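Side-chain contacts in response regulator FixJ (PDB 5XSO), which serves, once activated by its partner FixL, as a transcriptional regulator that induces expression of the nitrogen-fixation regulatory genes nifA and fixK: residues A25-L30 with L43-Q48; Q84-I89 with P135-E140; V160-I165 with R175-S180. One frame throughout, in Å; residues are numbered along the deposited sequence. Where two conformers were deposited one is given.

Contact 1 (A25-L30 with L43-Q48); sequences AMRDSL and LFDDAQ
Arg27 and Asp45 show how two oppositely charged residues can pack closely without forming a salt bridge. The CB of Asp45 sits over one face of the guanidinium, off its centre toward the rim, with Arg27 NH1 only 3.3 Å from Asp45 CB. The arginine chain bends at its third torsion (chi3 -47°), and its CD passes 3.8 Å from Phe44 O. Beside it Leu43 CD2 rests 3.9 Å from Arg27 CB, an aliphatic contact, and also touches Arg27 O at 3.6 Å, closing helix 24-36 onto the end of strand 40-44. The carboxylate side is looser. Asp45 OD2 stays 4.3 Å from Arg27 NH2 and lies well out of the guanidinium plane, so no N-H points at it; the two flat groups are turned 79° apart. Two of the arginine nitrogens bond elsewhere: NH1 to the backbone oxygen of Asp21, a probable magnesium ligand of the receiver domain, and NE to a glycerol probably left from crystallisation. An alanine at Arg27 is likely to leave the Asp21 carbonyl without this donor and Asp45 CB without the flat group beneath it. Within this beta-alpha-beta unit, then, direct bonding ties the arginine to the loop after strand 16-20, while toward Asp45 it offers mainly van der Waals contact and, probably, a modest electrostatic attraction.

Contact 2 (Q84-I89 with P135-E140); sequences QSPFPI and PAAKSE
Pro86 touches both Ala137 and Glu140, and its ring supplies most of what segment 84-89 brings to the contact. At one corner Pro86 CB lies 4.0 Å from Ala137 CA and 4.2 Å from Ala137 CB, a small apolar patch against the last turn of helix 119-138. Further round the ring the partner changes: Pro86 CG approaches Glu140 OE1 at 3.9 Å, and Pro86 CD stands 4.0 Å from Glu140 OE2. The carboxylate thus meets the proline through both oxygens, the two side chains crossing at about a right angle, and no hydrogen bond joins the segments. Glu140 reaches across because its CG is anti to the backbone N (chi1 -172°) and the chain then runs out extended. Behind this first shell, each partner follows a change of chain direction, which probably helps to place it. Gln84 ends helix 73-82 in a Schellman motif with positive phi, which sends the chain out toward Pro86. Just beyond, Phe87 N gives a weak bond to Ser85 OG, at 3.4 Å and nearly straight (166°), spanning the proline, and the same oxygen lies over one face of the Phe87 ring, offset toward its rim. On the other segment, Ser139 N is bonded to Pro135 O at 3.0 Å, and from Ser139 the backbone turns into helix 140-152, with Glu140 as its first residue. Farther out, Phe87 packs on Met80 and Val62, Pro88 lies on Ala129 and Ala133, and Ala137 touches Phe59. The loop entering strand 89-93 is therefore applied to the C-terminal end of helix 119-138, just where the receiver domain gives way to the helix leading toward the DNA-binding domain.

Contact 3 (V160-I165 with R175-S180); sequences VMEGLI and REYDIS
In Glu162, CG is anti to the backbone N (chi1 175°) and the chain runs on extended, while in Tyr177 CG is anti to the carbonyl carbon (chi1 -61°); together these torsions carry a carboxylate and a phenol into each other's path between helices 155-166 and 170-177. The Tyr177 OH donates to Glu162 OE1, which lies at the ring edge and in its plane, although the carboxylate itself is turned 42° from the ring. The 2.5 Å between Tyr177 OH and Glu162 OE1 is very short, and the glutamate was modelled in two conformers, so the bond's exact length is doubtful. The ring is guided from two other directions. Glu176 CG lies 3.6 Å above the plane of the Tyr177 ring, over its centre, and Gly163 presents its CA at the ring edge. A CB on Gly163 would come a tight 3.4 Å from Tyr177 CE2, so the bare backbone lets the ring settle close to the helix. Beneath the polar pair, Val160 CG2 meets Ile179 CD1 at 3.9 Å; these are buried side chains, and Tyr187 and Ile184 of helix 184-195 pack on Val160 and Ile179 respectively. Arg156 NH1 bonds Tyr177 O, adding a polar tie at the end of helix 170-177. Such a layered join, polar at its outer margin and aliphatic within, sets the first helix and turn of the helix-turn-helix motif against the preceding helix of a LuxR-type DNA-binding domain.

How the contacts relate
The three contacts follow one another in series along the chain and trace its passage from receiver to DNA-binding region. Contact 1 lies at one edge of the parallel sheet, where strand 40-44 is outermost; contact 2 lies at the entry to strand 89-93 of the same sheet, the centres being about 23 Å apart. Contact 3, between helix 155-166 and the end of helix 170-177 with the turn after it, has its centre about 33 Å from that of contact 2 and 53 Å from that of contact 1, on the opposite side of the chain's centre from the latter. None touches another. In this unphosphorylated monomer, contact 2 thus occupies the middle ground between the probable magnesium site near contact 1 and the helix-turn-helix of contact 3.

Contact 1 (A25-L30 with L43-Q48)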
loop_
_atom_site.group_PDB
_atom_site.type_symbol
_atom_site.label_atom_id
_atom_site.label_comp_id
_atom_site.label_asym_id
_atom_site.label_seq_id
_atom_site.Cartn_x
_atom_site.Cartn_y
_atom_site.Cartn_z
ATOM N N ALA A 25 -22.384 -19.516 -0.642
ATOM C CA ALA A 25 -22.371 -20.097 0.709
ATOM C C ALA A 25 -21.165 -19.608 1.510
ATOM O O ALA A 25 -21.265 -19.418 2.729
ATOM C CB ALA A 25 -22.357 -21.629 0.639
ATOM N N MET A 26 -20.012 -19.410 0.842
ATOM C CA MET A 26 -18.880 -18.758 1.519
ATOM C C MET A 26 -19.239 -17.345 1.952
ATOM O O MET A 26 -18.944 -16.952 3.086
ATOM C CB MET A 26 -17.624 -18.706 0.635
ATOM C CG MET A 26 -17.029 -20.105 0.381
ATOM S SD MET A 26 -16.158 -20.674 1.898
ATOM C CE MET A 26 -15.279 -19.214 2.418
ATOM N N ARG A 27 -19.819 -16.541 1.029
ATOM C CA ARG A 27 -20.207 -15.167 1.377
ATOM C C ARG A 27 -21.139 -15.164 2.575
ATOM O O ARG A 27 -20.933 -14.404 3.522
ATOM C CB ARG A 27 -20.866 -14.432 0.194
ATOM C CG ARG A 27 -19.807 -14.130 -0.945
ATOM C CD ARG A 27 -20.372 -13.092 -1.982
ATOM N NE ARG A 27 -21.733 -13.402 -2.427
ATOM C CZ ARG A 27 -22.022 -14.205 -3.450
ATOM N NH1 ARG A 27 -21.056 -14.795 -4.153
ATOM N NH2 ARG A 27 -23.282 -14.412 -3.780
ATOM N N ASP A 28 -22.159 -16.024 2.562
ATOM C CA ASP A 28 -23.067 -16.076 3.711
ATOM C C ASP A 28 -22.333 -16.454 4.991
ATOM O O ASP A 28 -22.596 -15.891 6.060
ATOM C CB ASP A 28 -24.206 -17.087 3.486
ATOM C CG ASP A 28 -25.302 -16.563 2.580
ATOM O OD1 ASP A 28 -25.350 -15.347 2.319
ATOM O OD2 ASP A 28 -26.076 -17.423 2.114
ATOM N N SER A 29 -21.458 -17.453 4.912
ATOM C CA SER A 29 -20.754 -17.943 6.099
ATOM C C SER A 29 -19.771 -16.907 6.650
ATOM O O SER A 29 -19.672 -16.717 7.875
ATOM C CB SER A 29 -19.974 -19.232 5.716
ATOM O OG SER A 29 -19.226 -19.710 6.817
ATOM N N LEU A 30 -18.998 -16.258 5.765
ATOM C CA LEU A 30 -18.148 -15.145 6.187
ATOM C C LEU A 30 -18.970 -13.997 6.747
ATOM O O LEU A 30 -18.579 -13.385 7.746
ATOM C CB LEU A 30 -17.304 -14.645 5.019
ATOM C CG LEU A 30 -16.328 -15.754 4.613
ATOM C CD1 LEU A 30 -15.563 -15.264 3.402
ATOM C CD2 LEU A 30 -15.387 -16.062 5.745
ATOM N N LEU A 43 -19.563 -7.035 0.701
ATOM C CA LEU A 43 -19.285 -8.278 -0.022
ATOM C C LEU A 43 -19.338 -8.030 -1.518
ATOM O O LEU A 43 -20.136 -7.213 -1.987
ATOM C CB LEU A 43 -20.296 -9.372 0.355
ATOM C CG LEU A 43 -20.122 -9.688 1.849
ATOM C CD1 LEU A 43 -21.155 -8.927 2.658
ATOM C CD2 LEU A 43 -20.103 -11.202 2.201
ATOM N N PHE A 44 -18.512 -8.756 -2.261
ATOM C CA PHE A 44 -18.518 -8.668 -3.714
ATOM C C PHE A 44 -18.556 -10.078 -4.294
ATOM O O PHE A 44 -17.835 -10.971 -3.817
ATOM C CB PHE A 44 -17.274 -7.908 -4.205
ATOM C CG PHE A 44 -17.159 -6.529 -3.646
ATOM C CD1 PHE A 44 -17.694 -5.456 -4.333
ATOM C CD2 PHE A 44 -16.531 -6.311 -2.423
ATOM C CE1 PHE A 44 -17.586 -4.163 -3.828
ATOM C CE2 PHE A 44 -16.417 -5.039 -1.914
ATOM C CZ PHE A 44 -16.943 -3.960 -2.609
ATOM N N ASP A 45 -19.408 -10.298 -5.291
ATOM C CA ASP A 45 -19.410 -11.602 -5.935
ATOM C C ASP A 45 -18.706 -11.552 -7.281
ATOM O O ASP A 45 -18.536 -12.589 -7.930
ATOM C CB ASP A 45 -20.851 -12.111 -6.077
ATOM C CG ASP A 45 -21.752 -11.137 -6.823
ATOM O OD1 ASP A 45 -21.285 -10.488 -7.781
ATOM O OD2 ASP A 45 -22.942 -11.033 -6.461
ATOM N N ASP A 46 -18.297 -10.358 -7.702
ATOM C CA ASP A 46 -17.795 -10.093 -9.040
ATOM C C ASP A 46 -16.473 -9.360 -8.918
ATOM O O ASP A 46 -16.382 -8.348 -8.211
ATOM C CB ASP A 46 -18.789 -9.254 -9.848
ATOM C CG ASP A 46 -18.284 -8.951 -11.256
ATOM O OD1 ASP A 46 -17.395 -9.687 -11.745
ATOM O OD2 ASP A 46 -18.747 -7.954 -11.851
ATOM N N ALA A 47 -15.460 -9.872 -9.615
ATOM C CA ALA A 47 -14.135 -9.255 -9.605
ATOM C C ALA A 47 -14.194 -7.768 -9.941
ATOM O O ALA A 47 -13.667 -6.926 -9.200
ATOM C CB ALA A 47 -13.231 -9.983 -10.603
ATOM N N GLN A 48 -14.818 -7.429 -11.073
ATOM C CA GLN A 48 -14.813 -6.048 -11.526
ATOM C C GLN A 48 -15.493 -5.161 -10.505
ATOM O O GLN A 48 -15.024 -4.053 -10.227
ATOM C CB GLN A 48 -15.505 -5.931 -12.885
#

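Contact 2 (Q84-I89 with P135-E140)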
loop_
_atom_site.group_PDB
_atom_site.type_symbol
_atom_site.label_atom_id
_atom_site.label_comp_id
_atom_site.label_asym_id
_atom_site.label_seq_id
_atom_site.Cartn_x
_atom_site.Cartn_y
_atom_site.Cartn_z
ATOM N N GLN A 84 -1.922 1.393 -5.557
ATOM C CA GLN A 84 -1.242 1.784 -4.317
ATOM C C GLN A 84 -2.190 1.679 -3.112
ATOM O O GLN A 84 -2.222 2.541 -2.231
ATOM C CB GLN A 84 -0.652 3.190 -4.440
ATOM C CG GLN A 84 0.624 3.257 -5.272
ATOM C CD GLN A 84 0.950 4.667 -5.745
ATOM O OE1 GLN A 84 0.465 5.661 -5.192
ATOM N NE2 GLN A 84 1.766 4.756 -6.787
ATOM N N SER A 85 -2.983 0.615 -3.083
ATOM C CA SER A 85 -3.905 0.404 -1.970
ATOM C C SER A 85 -3.153 0.036 -0.701
ATOM O O SER A 85 -2.343 -0.891 -0.715
ATOM C CB SER A 85 -4.904 -0.706 -2.291
ATOM O OG SER A 85 -5.962 -0.720 -1.334
ATOM N N PRO A 86 -3.440 0.682 0.426
ATOM C CA PRO A 86 -2.895 0.231 1.709
ATOM C C PRO A 86 -3.690 -0.902 2.361
ATOM O O PRO A 86 -3.329 -1.337 3.462
ATOM C CB PRO A 86 -2.961 1.507 2.559
ATOM C CG PRO A 86 -4.167 2.213 2.030
ATOM C CD PRO A 86 -4.341 1.838 0.575
ATOM N N PHE A 87 -4.717 -1.418 1.729
ATOM C CA PHE A 87 -5.539 -2.463 2.378
ATOM C C PHE A 87 -4.752 -3.766 2.479
ATOM O O PHE A 87 -4.243 -4.249 1.467
ATOM C CB PHE A 87 -6.791 -2.752 1.568
ATOM C CG PHE A 87 -7.761 -1.617 1.440
ATOM C CD1 PHE A 87 -8.978 -1.845 0.799
ATOM C CD2 PHE A 87 -7.491 -0.336 1.919
ATOM C CE1 PHE A 87 -9.915 -0.794 0.632
ATOM C CE2 PHE A 87 -8.416 0.690 1.768
ATOM C CZ PHE A 87 -9.626 0.463 1.124
ATOM N N PRO A 88 -4.679 -4.405 3.642
ATOM C CA PRO A 88 -4.093 -5.750 3.679
ATOM C C PRO A 88 -5.020 -6.751 2.994
ATOM O O PRO A 88 -6.260 -6.624 3.032
ATOM C CB PRO A 88 -3.970 -6.049 5.185
ATOM C CG PRO A 88 -5.074 -5.235 5.831
ATOM C CD PRO A 88 -5.230 -3.987 4.950
ATOM N N ILE A 89 -4.422 -7.772 2.381
ATOM C CA ILE A 89 -5.198 -8.793 1.682
ATOM C C ILE A 89 -4.885 -10.192 2.235
ATOM O O ILE A 89 -3.714 -10.605 2.289
ATOM C CB ILE A 89 -4.940 -8.757 0.164
ATOM C CG1 ILE A 89 -5.261 -7.362 -0.394
ATOM C CG2 ILE A 89 -5.803 -9.860 -0.502
ATOM C CD1 ILE A 89 -4.574 -7.066 -1.746
ATOM N N PRO A 135 -1.242 1.722 10.415
ATOM C CA PRO A 135 -0.349 2.892 10.406
ATOM C C PRO A 135 -0.081 3.468 9.020
ATOM O O PRO A 135 -0.174 4.697 8.848
ATOM C CB PRO A 135 0.918 2.346 11.079
ATOM C CG PRO A 135 0.413 1.367 12.026
ATOM C CD PRO A 135 -0.756 0.690 11.354
ATOM N N ALA A 136 0.204 2.631 8.009
ATOM C CA ALA A 136 0.450 3.193 6.676
ATOM C C ALA A 136 -0.831 3.770 6.070
ATOM O O ALA A 136 -0.801 4.814 5.401
ATOM C CB ALA A 136 1.057 2.138 5.758
ATOM N N ALA A 137 -1.964 3.095 6.276
ATOM C CA ALA A 137 -3.251 3.680 5.913
ATOM C C ALA A 137 -3.433 5.075 6.522
ATOM O O ALA A 137 -3.914 6.001 5.854
ATOM C CB ALA A 137 -4.383 2.759 6.358
ATOM N N LYS A 138 -3.065 5.242 7.796
ATOM C CA LYS A 138 -3.258 6.529 8.452
ATOM C C LYS A 138 -2.321 7.585 7.864
ATOM O O LYS A 138 -2.703 8.759 7.727
ATOM C CB LYS A 138 -3.052 6.384 9.967
ATOM C CG LYS A 138 -4.288 5.828 10.718
ATOM C CD LYS A 138 -4.094 5.833 12.246
ATOM C CE LYS A 138 -5.290 6.448 13.004
ATOM N NZ LYS A 138 -5.058 6.607 14.484
ATOM N N SER A 139 -1.108 7.181 7.484
ATOM C CA SER A 139 -0.074 8.111 7.005
ATOM C C SER A 139 -0.106 8.340 5.486
ATOM O O SER A 139 0.831 8.946 4.926
ATOM C CB SER A 139 1.309 7.609 7.434
ATOM O OG SER A 139 1.486 6.254 7.067
ATOM N N GLU A 140 -1.185 7.926 4.824
ATOM C CA GLU A 140 -1.260 7.898 3.370
ATOM C C GLU A 140 -1.440 9.280 2.766
ATOM O O GLU A 140 -0.776 9.617 1.781
ATOM C CB GLU A 140 -2.422 6.990 2.933
ATOM C CG GLU A 140 -2.470 6.724 1.425
ATOM C CD GLU A 140 -3.817 6.120 0.968
ATOM O OE1 GLU A 140 -4.774 6.065 1.771
ATOM O OE2 GLU A 140 -3.917 5.712 -0.207
#

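Contact 3 (V160-I165 with R175-S180)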
loop_
_atom_site.group_PDB
_atom_site.type_symbol
_atom_site.label_atom_id
_atom_site.label_comp_id
_atom_site.label_asym_id
_atom_site.label_seq_id
_atom_site.Cartn_x
_atom_site.Cartn_y
_atom_site.Cartn_z
ATOM N N VAL A 160 20.000 17.579 -7.085
ATOM C CA VAL A 160 20.587 18.298 -5.949
ATOM C C VAL A 160 20.073 17.735 -4.624
ATOM O O VAL A 160 20.840 17.525 -3.685
ATOM C CB VAL A 160 20.335 19.818 -6.060
ATOM C CG1 VAL A 160 20.812 20.523 -4.732
ATOM C CG2 VAL A 160 21.102 20.428 -7.284
ATOM N N MET A 161 18.780 17.429 -4.537
ATOM C CA MET A 161 18.253 16.777 -3.336
ATOM C C MET A 161 18.983 15.468 -3.069
ATOM O O MET A 161 19.384 15.171 -1.928
ATOM C CB MET A 161 16.753 16.504 -3.489
ATOM C CG MET A 161 16.209 15.531 -2.399
ATOM S SD MET A 161 14.422 15.330 -2.594
ATOM C CE MET A 161 13.991 16.975 -2.220
ATOM N N GLU A 162 19.151 14.650 -4.124
ATOM C CA GLU A 162 19.856 13.382 -3.965
ATOM C C GLU A 162 21.288 13.599 -3.506
ATOM O O GLU A 162 21.766 12.918 -2.599
ATOM C CB GLU A 162 19.822 12.611 -5.282
ATOM C CG GLU A 162 20.615 11.321 -5.312
ATOM C CD GLU A 162 20.511 10.699 -6.683
ATOM O OE1 GLU A 162 21.431 10.902 -7.510
ATOM O OE2 GLU A 162 19.472 10.047 -6.930
ATOM N N GLY A 163 21.992 14.549 -4.132
ATOM C CA GLY A 163 23.378 14.812 -3.761
ATOM C C GLY A 163 23.517 15.325 -2.335
ATOM O O GLY A 163 24.449 14.931 -1.609
ATOM N N LEU A 164 22.591 16.185 -1.905
ATOM C CA LEU A 164 22.615 16.675 -0.520
ATOM C C LEU A 164 22.451 15.540 0.459
ATOM O O LEU A 164 23.181 15.450 1.457
ATOM C CB LEU A 164 21.497 17.702 -0.284
ATOM C CG LEU A 164 21.737 19.041 -0.994
ATOM C CD1 LEU A 164 20.467 19.949 -0.986
ATOM C CD2 LEU A 164 22.890 19.766 -0.368
ATOM N N ILE A 165 21.478 14.663 0.209
ATOM C CA ILE A 165 21.227 13.545 1.124
ATOM C C ILE A 165 22.388 12.560 1.141
ATOM O O ILE A 165 22.702 11.972 2.180
ATOM C CB ILE A 165 19.918 12.857 0.721
ATOM C CG1 ILE A 165 18.771 13.808 1.062
ATOM C CG2 ILE A 165 19.774 11.492 1.444
ATOM C CD1 ILE A 165 17.389 13.260 0.688
ATOM N N ARG A 175 29.976 18.684 -9.965
ATOM C CA ARG A 175 30.797 17.798 -10.794
ATOM C C ARG A 175 30.061 16.505 -11.122
ATOM O O ARG A 175 30.159 15.983 -12.247
ATOM C CB ARG A 175 32.111 17.506 -10.062
ATOM C CG ARG A 175 33.106 16.645 -10.825
ATOM C CD ARG A 175 34.459 16.654 -10.086
ATOM N NE ARG A 175 34.606 15.554 -9.133
ATOM C CZ ARG A 175 35.747 15.263 -8.506
ATOM N NH1 ARG A 175 36.834 15.986 -8.739
ATOM N NH2 ARG A 175 35.803 14.231 -7.674
ATOM N N GLU A 176 29.339 15.955 -10.152
ATOM C CA GLU A 176 28.712 14.652 -10.344
ATOM C C GLU A 176 27.612 14.725 -11.383
ATOM O O GLU A 176 27.472 13.822 -12.227
ATOM C CB GLU A 176 28.121 14.167 -9.020
ATOM C CG GLU A 176 27.131 13.020 -9.177
ATOM C CD GLU A 176 27.797 11.665 -8.984
ATOM O OE1 GLU A 176 27.136 10.637 -9.241
ATOM O OE2 GLU A 176 28.979 11.633 -8.570
ATOM N N TYR A 177 26.806 15.776 -11.336
ATOM C CA TYR A 177 25.653 15.862 -12.219
ATOM C C TYR A 177 25.867 16.791 -13.402
ATOM O O TYR A 177 24.992 16.865 -14.274
ATOM C CB TYR A 177 24.425 16.318 -11.421
ATOM C CG TYR A 177 24.067 15.341 -10.300
ATOM C CD1 TYR A 177 23.397 14.140 -10.575
ATOM C CD2 TYR A 177 24.377 15.639 -8.973
ATOM C CE1 TYR A 177 23.058 13.220 -9.517
ATOM C CE2 TYR A 177 24.070 14.738 -7.924
ATOM C CZ TYR A 177 23.395 13.537 -8.219
ATOM O OH TYR A 177 23.096 12.669 -7.163
ATOM N N ASP A 178 27.011 17.491 -13.469
ATOM C CA ASP A 178 27.308 18.456 -14.552
ATOM C C ASP A 178 26.336 19.655 -14.471
ATOM O O ASP A 178 25.667 20.006 -15.440
ATOM C CB ASP A 178 27.284 17.795 -15.942
ATOM C CG ASP A 178 28.069 18.570 -16.925
ATOM O OD1 ASP A 178 27.894 18.345 -18.133
ATOM O OD2 ASP A 178 28.836 19.458 -16.493
ATOM N N ILE A 179 26.280 20.269 -13.285
ATOM C CA ILE A 179 25.471 21.458 -12.985
ATOM C C ILE A 179 26.459 22.611 -12.780
ATOM O O ILE A 179 27.531 22.395 -12.226
ATOM C CB ILE A 179 24.626 21.171 -11.719
ATOM C CG1 ILE A 179 23.657 19.998 -11.955
ATOM C CG2 ILE A 179 23.796 22.359 -11.235
ATOM C CD1 ILE A 179 22.967 19.435 -10.596
ATOM N N SER A 180 26.144 23.813 -13.270
ATOM C CA SER A 180 27.029 24.934 -12.991
ATOM C C SER A 180 27.146 25.196 -11.476
ATOM O O SER A 180 26.112 25.245 -10.764
ATOM C CB SER A 180 26.487 26.193 -13.676
ATOM O OG SER A 180 27.221 27.298 -13.191
#